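PDB 6I60: alpha-rhamnosidase from Dictyoglomus thermophilum, which probably hydrolyses terminal non-reducing alpha-L-rhamnose residues from alpha-L-rhamnosides. Local coordinates for residues A[668-678]-A[732-741]. Numbering follows the deposited sequence.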
loop_
_atom_site.group_PDB
_atom_site.type_symbol
_atom_site.label_atom_id
_atom_site.label_comp_id
_atom_site.label_asym_id
_atom_site.label_seq_id
_atom_site.Cartn_x
_atom_site.Cartn_y
_atom_site.Cartn_z
ATOM N N PHE A 668 -18.896 -6.270 27.668
ATOM C CA PHE A 668 -18.004 -7.310 27.164
ATOM C C PHE A 668 -17.626 -8.288 28.266
ATOM O O PHE A 668 -17.592 -9.505 28.045
ATOM C CB PHE A 668 -16.755 -6.661 26.561
ATOM C CG PHE A 668 -15.773 -7.626 25.970
ATOM C CD1 PHE A 668 -14.713 -8.104 26.724
ATOM C CD2 PHE A 668 -15.883 -8.024 24.649
ATOM C CE1 PHE A 668 -13.797 -8.981 26.180
ATOM C CE2 PHE A 668 -14.968 -8.901 24.098
ATOM C CZ PHE A 668 -13.922 -9.381 24.867
ATOM N N ASN A 669 -17.346 -7.774 29.467
ATOM C CA ASN A 669 -16.934 -8.629 30.575
ATOM C C ASN A 669 -18.102 -9.400 31.171
ATOM O O ASN A 669 -17.923 -10.538 31.619
ATOM C CB ASN A 669 -16.252 -7.792 31.656
ATOM C CG ASN A 669 -14.807 -7.481 31.327
ATOM O OD1 ASN A 669 -14.106 -8.300 30.730
ATOM N ND2 ASN A 669 -14.351 -6.293 31.711
ATOM N N LYS A 670 -19.297 -8.807 31.186
ATOM C CA LYS A 670 -20.449 -9.495 31.753
ATOM C C LYS A 670 -20.824 -10.731 30.943
ATOM O O LYS A 670 -21.358 -11.697 31.502
ATOM C CB LYS A 670 -21.638 -8.539 31.842
ATOM C CG LYS A 670 -21.644 -7.668 33.088
ATOM C CD LYS A 670 -23.012 -7.038 33.309
ATOM C CE LYS A 670 -22.951 -5.522 33.199
ATOM N NZ LYS A 670 -24.295 -4.897 33.349
ATOM N N LYS A 671 -20.547 -10.729 29.638
ATOM C CA LYS A 671 -20.938 -11.830 28.769
ATOM C C LYS A 671 -19.820 -12.831 28.507
ATOM O O LYS A 671 -20.112 -13.977 28.146
ATOM C CB LYS A 671 -21.446 -11.290 27.425
ATOM C CG LYS A 671 -22.306 -12.273 26.634
ATOM C CD LYS A 671 -23.205 -11.554 25.634
ATOM C CE LYS A 671 -24.680 -11.850 25.888
ATOM N NZ LYS A 671 -25.581 -11.092 24.968
ATOM N N PHE A 672 -18.558 -12.442 28.682
ATOM C CA PHE A 672 -17.441 -13.283 28.273
ATOM C C PHE A 672 -16.477 -13.644 29.393
ATOM O O PHE A 672 -15.854 -14.706 29.321
ATOM C CB PHE A 672 -16.654 -12.604 27.141
ATOM C CG PHE A 672 -17.467 -12.366 25.899
ATOM C CD1 PHE A 672 -18.309 -13.349 25.406
ATOM C CD2 PHE A 672 -17.391 -11.158 25.226
ATOM C CE1 PHE A 672 -19.058 -13.132 24.265
ATOM C CE2 PHE A 672 -18.137 -10.936 24.084
ATOM C CZ PHE A 672 -18.971 -11.923 23.604
ATOM N N LEU A 673 -16.329 -12.806 30.415
ATOM C CA LEU A 673 -15.416 -13.122 31.508
ATOM C C LEU A 673 -16.000 -14.242 32.362
ATOM O O LEU A 673 -17.093 -14.102 32.920
ATOM C CB LEU A 673 -15.150 -11.879 32.354
ATOM C CG LEU A 673 -14.080 -12.025 33.437
ATOM C CD1 LEU A 673 -12.707 -12.226 32.814
ATOM C CD2 LEU A 673 -14.086 -10.817 34.355
ATOM N N LYS A 674 -15.267 -15.359 32.467
ATOM C CA LYS A 674 -15.725 -16.557 33.178
ATOM C C LYS A 674 -14.682 -16.929 34.232
ATOM O O LYS A 674 -13.835 -17.796 34.001
ATOM C CB LYS A 674 -15.978 -17.711 32.204
ATOM C CG LYS A 674 -17.038 -17.428 31.154
ATOM C CD LYS A 674 -18.376 -17.102 31.788
ATOM C CE LYS A 674 -19.321 -16.467 30.782
ATOM N NZ LYS A 674 -20.261 -15.508 31.430
ATOM N N GLU A 675 -14.749 -16.261 35.385
ATOM C CA GLU A 675 -13.971 -16.627 36.566
ATOM C C GLU A 675 -12.464 -16.555 36.340
ATOM O O GLU A 675 -11.776 -15.761 36.987
ATOM C CB GLU A 675 -14.355 -18.030 37.042
ATOM C CG GLU A 675 -13.580 -18.500 38.262
ATOM C CD GLU A 675 -14.294 -19.600 39.022
ATOM O OE1 GLU A 675 -13.635 -20.288 39.833
ATOM O OE2 GLU A 675 -15.511 -19.778 38.810
ATOM N N LYS A 676 -11.936 -17.390 35.442
ATOM C CA LYS A 676 -10.501 -17.459 35.214
ATOM C C LYS A 676 -10.082 -17.220 33.771
ATOM O O LYS A 676 -8.880 -17.096 33.512
ATOM C CB LYS A 676 -9.953 -18.821 35.671
ATOM C CG LYS A 676 -9.321 -18.799 37.055
ATOM C CD LYS A 676 -8.934 -20.197 37.513
ATOM C CE LYS A 676 -7.913 -20.146 38.639
ATOM N NZ LYS A 676 -6.989 -21.314 38.602
ATOM N N ALA A 677 -11.019 -17.147 32.830
ATOM C CA ALA A 677 -10.685 -16.919 31.431
ATOM C C ALA A 677 -11.928 -16.407 30.716
ATOM O O ALA A 677 -12.983 -16.210 31.327
ATOM C CB ALA A 677 -10.142 -18.191 30.774
ATOM N N TYR A 678 -11.794 -16.190 29.411
ATOM C CA TYR A 678 -12.895 -15.756 28.565
ATOM C C TYR A 678 -13.417 -16.935 27.755
ATOM O O TYR A 678 -12.642 -17.790 27.315
ATOM C CB TYR A 678 -12.455 -14.629 27.625
ATOM C CG TYR A 678 -12.236 -13.296 28.311
ATOM C CD1 TYR A 678 -11.116 -13.075 29.102
ATOM C CD2 TYR A 678 -13.150 -12.259 28.164
ATOM C CE1 TYR A 678 -10.912 -11.860 29.732
ATOM C CE2 TYR A 678 -12.955 -11.040 28.789
ATOM C CZ TYR A 678 -11.834 -10.846 29.571
ATOM O OH TYR A 678 -11.633 -9.636 30.197
ATOM N N LEU A 732 -9.319 -4.929 28.546
ATOM C CA LEU A 732 -10.679 -5.045 29.051
ATOM C C LEU A 732 -10.776 -5.949 30.272
ATOM O O LEU A 732 -11.852 -6.035 30.875
ATOM C CB LEU A 732 -11.607 -5.577 27.954
ATOM C CG LEU A 732 -11.491 -4.903 26.589
ATOM C CD1 LEU A 732 -12.154 -5.744 25.509
ATOM C CD2 LEU A 732 -12.107 -3.521 26.651
ATOM N N VAL A 733 -9.692 -6.615 30.642
ATOM C CA VAL A 733 -9.713 -7.542 31.776
ATOM C C VAL A 733 -9.708 -6.736 33.071
ATOM O O VAL A 733 -8.908 -5.795 33.202
ATOM C CB VAL A 733 -8.517 -8.488 31.716
ATOM C CG1 VAL A 733 -8.733 -9.677 32.640
ATOM C CG2 VAL A 733 -8.271 -8.952 30.284
ATOM N N PRO A 734 -10.581 -7.051 34.028
ATOM C CA PRO A 734 -10.506 -6.390 35.335
ATOM C C PRO A 734 -9.159 -6.642 35.995
ATOM O O PRO A 734 -8.547 -7.699 35.828
ATOM C CB PRO A 734 -11.650 -7.034 36.126
ATOM C CG PRO A 734 -12.602 -7.522 35.081
ATOM C CD PRO A 734 -11.748 -7.944 33.923
ATOM N N GLU A 735 -8.703 -5.645 36.758
ATOM C CA GLU A 735 -7.377 -5.706 37.368
ATOM C C GLU A 735 -7.232 -6.900 38.305
ATOM O O GLU A 735 -6.121 -7.414 38.483
ATOM C CB GLU A 735 -7.095 -4.404 38.119
ATOM C CG GLU A 735 -8.275 -3.889 38.942
ATOM C CD GLU A 735 -9.229 -3.012 38.140
ATOM O OE1 GLU A 735 -9.436 -3.287 36.938
ATOM O OE2 GLU A 735 -9.776 -2.046 38.717
ATOM N N ASP A 736 -8.328 -7.354 38.908
ATOM C CA ASP A 736 -8.299 -8.514 39.789
ATOM C C ASP A 736 -8.288 -9.836 39.032
ATOM O O ASP A 736 -8.332 -10.895 39.669
ATOM C CB ASP A 736 -9.497 -8.479 40.744
ATOM C CG ASP A 736 -10.820 -8.281 40.020
ATOM O OD1 ASP A 736 -11.543 -9.279 39.811
ATOM O OD2 ASP A 736 -11.138 -7.127 39.661
ATOM N N LYS A 737 -8.229 -9.804 37.699
ATOM C CA LYS A 737 -8.290 -11.015 36.896
ATOM C C LYS A 737 -7.217 -11.094 35.818
ATOM O O LYS A 737 -7.148 -12.110 35.118
ATOM C CB LYS A 737 -9.671 -11.147 36.232
ATOM C CG LYS A 737 -10.830 -11.254 37.210
ATOM C CD LYS A 737 -11.212 -12.705 37.452
ATOM C CE LYS A 737 -12.117 -12.850 38.665
ATOM N NZ LYS A 737 -13.487 -13.292 38.286
ATOM N N VAL A 738 -6.380 -10.065 35.666
ATOM C CA VAL A 738 -5.402 -10.059 34.581
ATOM C C VAL A 738 -4.376 -11.169 34.771
ATOM O O VAL A 738 -4.000 -11.852 33.811
ATOM C CB VAL A 738 -4.730 -8.678 34.472
ATOM C CG1 VAL A 738 -3.721 -8.665 33.333
ATOM C CG2 VAL A 738 -5.774 -7.598 34.265
ATOM N N GLN A 739 -3.913 -11.373 36.007
ATOM C CA GLN A 739 -2.894 -12.390 36.251
ATOM C C GLN A 739 -3.415 -13.791 35.964
ATOM O O GLN A 739 -2.646 -14.665 35.547
ATOM C CB GLN A 739 -2.391 -12.296 37.692
ATOM C CG GLN A 739 -1.243 -11.321 37.888
ATOM C CD GLN A 739 -0.263 -11.336 36.732
ATOM O OE1 GLN A 739 -0.194 -10.388 35.950
ATOM N NE2 GLN A 739 0.500 -12.417 36.619
ATOM N N ASP A 740 -4.711 -14.026 36.171
ATOM C CA ASP A 740 -5.266 -15.353 35.937
ATOM C C ASP A 740 -5.627 -15.560 34.471
ATOM O O ASP A 740 -5.440 -16.657 33.933
ATOM C CB ASP A 740 -6.485 -15.569 36.832
ATOM C CG ASP A 740 -6.219 -15.186 38.276
ATOM O OD1 ASP A 740 -5.904 -16.088 39.083
ATOM O OD2 ASP A 740 -6.317 -13.982 38.603
ATOM N N VAL A 741 -6.139 -14.521 33.810
ATOM C CA VAL A 741 -6.465 -14.634 32.392
ATOM C C VAL A 741 -5.194 -14.764 31.561
ATOM O O VAL A 741 -5.126 -15.572 30.626
ATOM C CB VAL A 741 -7.317 -13.431 31.949
ATOM C CG1 VAL A 741 -7.424 -13.375 30.432
ATOM C CG2 VAL A 741 -8.697 -13.502 32.586
#
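Ala-677, on the second strand of a small beta-hairpin, comes with its CA within 4.9 Å of the CA of Val-741 in the first turn of helix 738-750, while Asn-669, in the last turn of helix 651-672, faces Leu-732 in the loop leading to that helix. Asn-669 ND2 reaches across to donate to Leu-732 O at 2.6 Å, nearly in line with the carbonyl and in the amide's own plane; OD1 takes the Tyr-678 OH at 2.9 Å, from the hairpin that follows its own helix. With a bond at each branch, the amide is fixed in its rotation. Beside it, Leu-732 CD1 sits over one face of the Phe-668 ring, a CH-pi contact 3.9 Å from the centroid; Phe-672 lies against the other face. Leu-673 points its CD2 methyl at the Pro-734 ring, 3.7 Å from CG. The Tyr-678 ring presents its edge to Val-741 CG1, CE1 lying 3.9 Å away, and Val-733 CG2 approaches obliquely. Nearer the surface, Lys-737, the N-cap residue, bends its chain to give a weak bond from NZ to Glu-675 O. Thr-744 OG1, one turn on from Asp-740, hydrogen-bonds with both Lys-676 O and Asp-740 O. This is structural packing in the (alpha/alpha)6 barrel of the six-hairpin glycosidase domain, joining helix 651-672 and its hairpin to the loop before helix 738-750 and that helix's first turn, about 37 Å from the chain's centre.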